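Local atomic coordinates of prophenoloxidase b (Marsupenaeus japonicus, PDB entry 3WKY), a protein that is the precursor of a crustacean hemolymph phenoloxidase, which probably oxidises phenols to quinones at a type 3 dicopper centre. Residues 196-201 with 616-621. Sequence-based numbering, arbitrary orientation.
Sequences NSFHWH and SSFCGR. With CUO (Cu2-o2 cluster), chain J.
The ring of Phe-198 meets the 616-621 loop with its outer rim, near the ring plane: CE1 touches Cys-619 SG at 3.6 Å, in one of the two modelled conformers of the cysteine, and CZ lies 4.1 Å from Phe-618 CB. In that conformer the sulfur sits 77° off the ring normal, an edge-on sulfur-aromatic contact. The Phe-618 ring approaches Phe-198 CZ obliquely, and the two phenylalanine side chains cross at roughly a right angle without stacking. Phe-198 projects from helix 193-205 toward the loop with CG trans to its own nitrogen (chi1 161°). The next residue, His-199, faces the dicopper site: its NE2 binds copper CU1 at 2.2 Å, and oxygen O2 of the Cu2-O2 cluster lies in its ring plane at the edge. His-203 and His-226 complete the histidine ligation of CU1, while His-199 ND1 is hydrogen-bonded to Val-384 O, which fixes the rotation of the imidazole. Met-225 of helix 218-239 touches Phe-198, His-199 and Phe-618, linking both sides of the contact. In the loop, an ST turn forms as Phe-618 N donates to Ser-616 OG at 3.1 Å, and Cys-619 is tied to Cys-572 by a disulfide. Between the segments the contact is apolar and, in that conformer, sulfur-aromatic; Trp-202 NE1, further along the helix, adds a hydrogen bond to Phe-618 O. The disulfide-braced loop of the Ig-like region thus meets the copper-ligand helix through Phe-198, the residue next to His-199.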
ATOM      1  N   ASN A 196     -21.525  -5.689  33.044  1.00 14.32           N
ATOM      2  CA  ASN A 196     -20.723  -6.867  32.758  1.00 15.48           C
ATOM      3  C   ASN A 196     -21.289  -8.131  33.411  1.00 16.51           C
ATOM      4  O   ASN A 196     -21.271  -9.198  32.806  1.00 15.80           O
ATOM      5  CB  ASN A 196     -19.258  -6.639  33.149  1.00 17.60           C
ATOM      6  CG  ASN A 196     -18.524  -5.786  32.139  1.00 19.79           C
ATOM      7  OD1 ASN A 196     -17.925  -6.311  31.191  1.00 18.20           O
ATOM      8  ND2 ASN A 196     -18.570  -4.465  32.320  1.00 17.39           N
ATOM      9  N   SER A 197     -21.811  -8.000  34.629  1.00 17.97           N
ATOM     10  CA  SER A 197     -22.467  -9.133  35.295  1.00 20.19           C
ATOM     11  C   SER A 197     -23.752  -9.555  34.590  1.00 16.08           C
ATOM     12  O   SER A 197     -24.040 -10.745  34.486  1.00 18.22           O
ATOM     13  CB  SER A 197     -22.763  -8.797  36.761  1.00 21.54           C
ATOM     14  OG  SER A 197     -21.548  -8.611  37.465  1.00 24.61           O
ATOM     15  N   PHE A 198     -24.522  -8.578  34.122  1.00 18.18           N
ATOM     16  CA  PHE A 198     -25.724  -8.865  33.340  1.00 16.96           C
ATOM     17  C   PHE A 198     -25.362  -9.688  32.103  1.00 16.68           C
ATOM     18  O   PHE A 198     -26.045 -10.645  31.742  1.00 15.23           O
ATOM     19  CB  PHE A 198     -26.424  -7.564  32.944  1.00 17.55           C
ATOM     20  CG  PHE A 198     -27.386  -7.717  31.797  1.00 20.37           C
ATOM     21  CD1 PHE A 198     -28.588  -8.398  31.966  1.00 20.68           C
ATOM     22  CD2 PHE A 198     -27.090  -7.174  30.551  1.00 22.31           C
ATOM     23  CE1 PHE A 198     -29.478  -8.542  30.912  1.00 21.87           C
ATOM     24  CE2 PHE A 198     -27.980  -7.306  29.486  1.00 20.78           C
ATOM     25  CZ  PHE A 198     -29.173  -7.988  29.666  1.00 22.31           C
ATOM     26  N   HIS A 199     -24.267  -9.318  31.447  1.00 16.60           N
ATOM     27  CA  HIS A 199     -23.838 -10.057  30.281  1.00 17.96           C
ATOM     28  C   HIS A 199     -23.514 -11.530  30.614  1.00 16.53           C
ATOM     29  O   HIS A 199     -23.887 -12.447  29.881  1.00 16.64           O
ATOM     30  CB  HIS A 199     -22.628  -9.354  29.666  1.00 15.22           C
ATOM     31  CG  HIS A 199     -22.344  -9.780  28.277  1.00 16.55           C
ATOM     32  ND1 HIS A 199     -21.201 -10.462  27.924  1.00 20.55           N
ATOM     33  CD2 HIS A 199     -23.062  -9.631  27.138  1.00 20.49           C
ATOM     34  CE1 HIS A 199     -21.224 -10.716  26.633  1.00 18.02           C
ATOM     35  NE2 HIS A 199     -22.333 -10.204  26.135  1.00 20.36           N
ATOM     36  N   TRP A 200     -22.812 -11.751  31.718  1.00 17.03           N
ATOM     37  CA  TRP A 200     -22.572 -13.104  32.230  1.00 16.92           C
ATOM     38  C   TRP A 200     -23.904 -13.839  32.470  1.00 15.90           C
ATOM     39  O   TRP A 200     -24.108 -14.962  31.990  1.00 17.98           O
ATOM     40  CB  TRP A 200     -21.748 -12.981  33.513  1.00 17.83           C
ATOM     41  CG  TRP A 200     -21.661 -14.160  34.476  1.00 20.06           C
ATOM     42  CD1 TRP A 200     -22.553 -14.477  35.476  1.00 20.01           C
ATOM     43  CD2 TRP A 200     -20.563 -15.083  34.616  1.00 18.42           C
ATOM     44  NE1 TRP A 200     -22.094 -15.566  36.192  1.00 21.07           N
ATOM     45  CE2 TRP A 200     -20.875 -15.949  35.691  1.00 19.94           C
ATOM     46  CE3 TRP A 200     -19.351 -15.263  33.932  1.00 18.61           C
ATOM     47  CZ2 TRP A 200     -20.029 -16.992  36.083  1.00 18.32           C
ATOM     48  CZ3 TRP A 200     -18.502 -16.311  34.327  1.00 19.77           C
ATOM     49  CH2 TRP A 200     -18.849 -17.157  35.394  1.00 21.74           C
ATOM     50  N   HIS A 201     -24.806 -13.196  33.200  1.00 18.09           N
ATOM     51  CA  HIS A 201     -26.109 -13.805  33.466  1.00 16.42           C
ATOM     52  C   HIS A 201     -26.876 -14.141  32.203  1.00 19.31           C
ATOM     53  O   HIS A 201     -27.474 -15.225  32.095  1.00 17.73           O
ATOM     54  CB  HIS A 201     -26.943 -12.920  34.392  1.00 16.33           C
ATOM     55  CG  HIS A 201     -26.580 -13.086  35.832  1.00 19.44           C
ATOM     56  ND1 HIS A 201     -27.087 -14.111  36.608  1.00 23.04           N
ATOM     57  CD2 HIS A 201     -25.754 -12.375  36.636  1.00 22.79           C
ATOM     58  CE1 HIS A 201     -26.589 -14.019  37.830  1.00 21.29           C
ATOM     59  NE2 HIS A 201     -25.777 -12.979  37.874  1.00 24.41           N
ATOM     60  N   SER A 616     -36.308 -10.441  33.592  1.00 34.49           N
ATOM     61  CA  SER A 616     -36.104  -9.369  32.605  1.00 28.81           C
ATOM     62  C   SER A 616     -36.558  -9.820  31.218  1.00 24.12           C
ATOM     63  O   SER A 616     -36.285 -10.949  30.810  1.00 26.59           O
ATOM     64  CB  SER A 616     -34.636  -8.948  32.550  1.00 30.70           C
ATOM     65  OG  SER A 616     -34.387  -8.086  31.441  1.00 27.70           O
ATOM     66  N   SER A 617     -37.240  -8.942  30.489  1.00 21.56           N
ATOM     67  CA  SER A 617     -37.659  -9.253  29.124  1.00 21.06           C
ATOM     68  C   SER A 617     -36.452  -9.498  28.199  1.00 22.18           C
ATOM     69  O   SER A 617     -36.583 -10.129  27.144  1.00 22.45           O
ATOM     70  CB  SER A 617     -38.526  -8.130  28.565  1.00 24.56           C
ATOM     71  OG  SER A 617     -37.844  -6.896  28.654  1.00 23.93           O
ATOM     72  N   PHE A 618     -35.288  -8.993  28.586  1.00 16.62           N
ATOM     73  CA  PHE A 618     -34.071  -9.234  27.798  1.00 19.41           C
ATOM     74  C   PHE A 618     -33.531 -10.649  28.033  1.00 25.51           C
ATOM     75  O   PHE A 618     -32.777 -11.180  27.208  1.00 22.07           O
ATOM     76  CB  PHE A 618     -32.971  -8.225  28.169  1.00 17.32           C
ATOM     77  CG  PHE A 618     -33.256  -6.798  27.753  1.00 18.28           C
ATOM     78  CD1 PHE A 618     -34.164  -6.510  26.749  1.00 20.54           C
ATOM     79  CD2 PHE A 618     -32.577  -5.748  28.361  1.00 20.64           C
ATOM     80  CE1 PHE A 618     -34.411  -5.189  26.363  1.00 20.40           C
ATOM     81  CE2 PHE A 618     -32.810  -4.424  27.980  1.00 16.48           C
ATOM     82  CZ  PHE A 618     -33.735  -4.149  26.970  1.00 18.10           C
ATOM     83  N   CYS A 619     -33.913 -11.251  29.161  1.00 19.96           N
ATOM     84  CA  CYS A 619     -33.370 -12.545  29.586  0.71 21.33           C
ATOM     85  C   CYS A 619     -34.339 -13.695  29.337  1.00 24.73           C
ATOM     86  O   CYS A 619     -33.930 -14.841  29.122  1.00 24.01           O
ATOM     87  CB  CYS A 619     -33.031 -12.504  31.078  0.71 24.36           C
ATOM     88  SG  CYS A 619     -31.829 -11.235  31.545  0.71 23.82           S
ATOM     89  N   GLY A 620     -35.632 -13.395  29.390  1.00 24.55           N
ATOM     90  CA  GLY A 620     -36.637 -14.434  29.251  1.00 29.88           C
ATOM     91  C   GLY A 620     -36.678 -15.362  30.457  1.00 27.50           C
ATOM     92  O   GLY A 620     -35.970 -15.143  31.449  1.00 29.74           O
ATOM     93  N   ARG A 621     -37.518 -16.392  30.370  1.00 37.42           N
ATOM     94  CA  ARG A 621     -37.639 -17.402  31.420  1.00 37.71           C
ATOM     95  C   ARG A 621     -37.254 -18.749  30.852  1.00 32.44           C
ATOM     96  O   ARG A 621     -37.798 -19.167  29.831  1.00 39.06           O
ATOM     97  CB  ARG A 621     -39.076 -17.492  31.944  1.00 46.65           C
ATOM     98  CG  ARG A 621     -39.597 -16.250  32.635  1.00 53.71           C
ATOM     99  CD  ARG A 621     -40.932 -16.516  33.328  1.00 69.68           C
ATOM    100  NE  ARG A 621     -40.789 -16.724  34.771  1.00 82.81           N
ATOM    101  CZ  ARG A 621     -40.524 -17.896  35.344  1.00 79.31           C
ATOM    102  NH1 ARG A 621     -40.364 -18.983  34.600  1.00 72.88           N
ATOM    103  NH2 ARG A 621     -40.412 -17.983  36.663  1.00 73.93           N
TER
HETATM  104 CU1  CUO J 708     -23.165 -11.281  24.419  1.00 26.47          CU
HETATM  105 CU2  CUO J 708     -20.900 -11.345  21.619  1.00 20.77          CU
HETATM  106  O1  CUO J 708     -22.132 -12.152  22.948  1.00 34.54           O
HETATM  107  O2  CUO J 708     -21.000 -11.285  23.797  1.00 28.87           O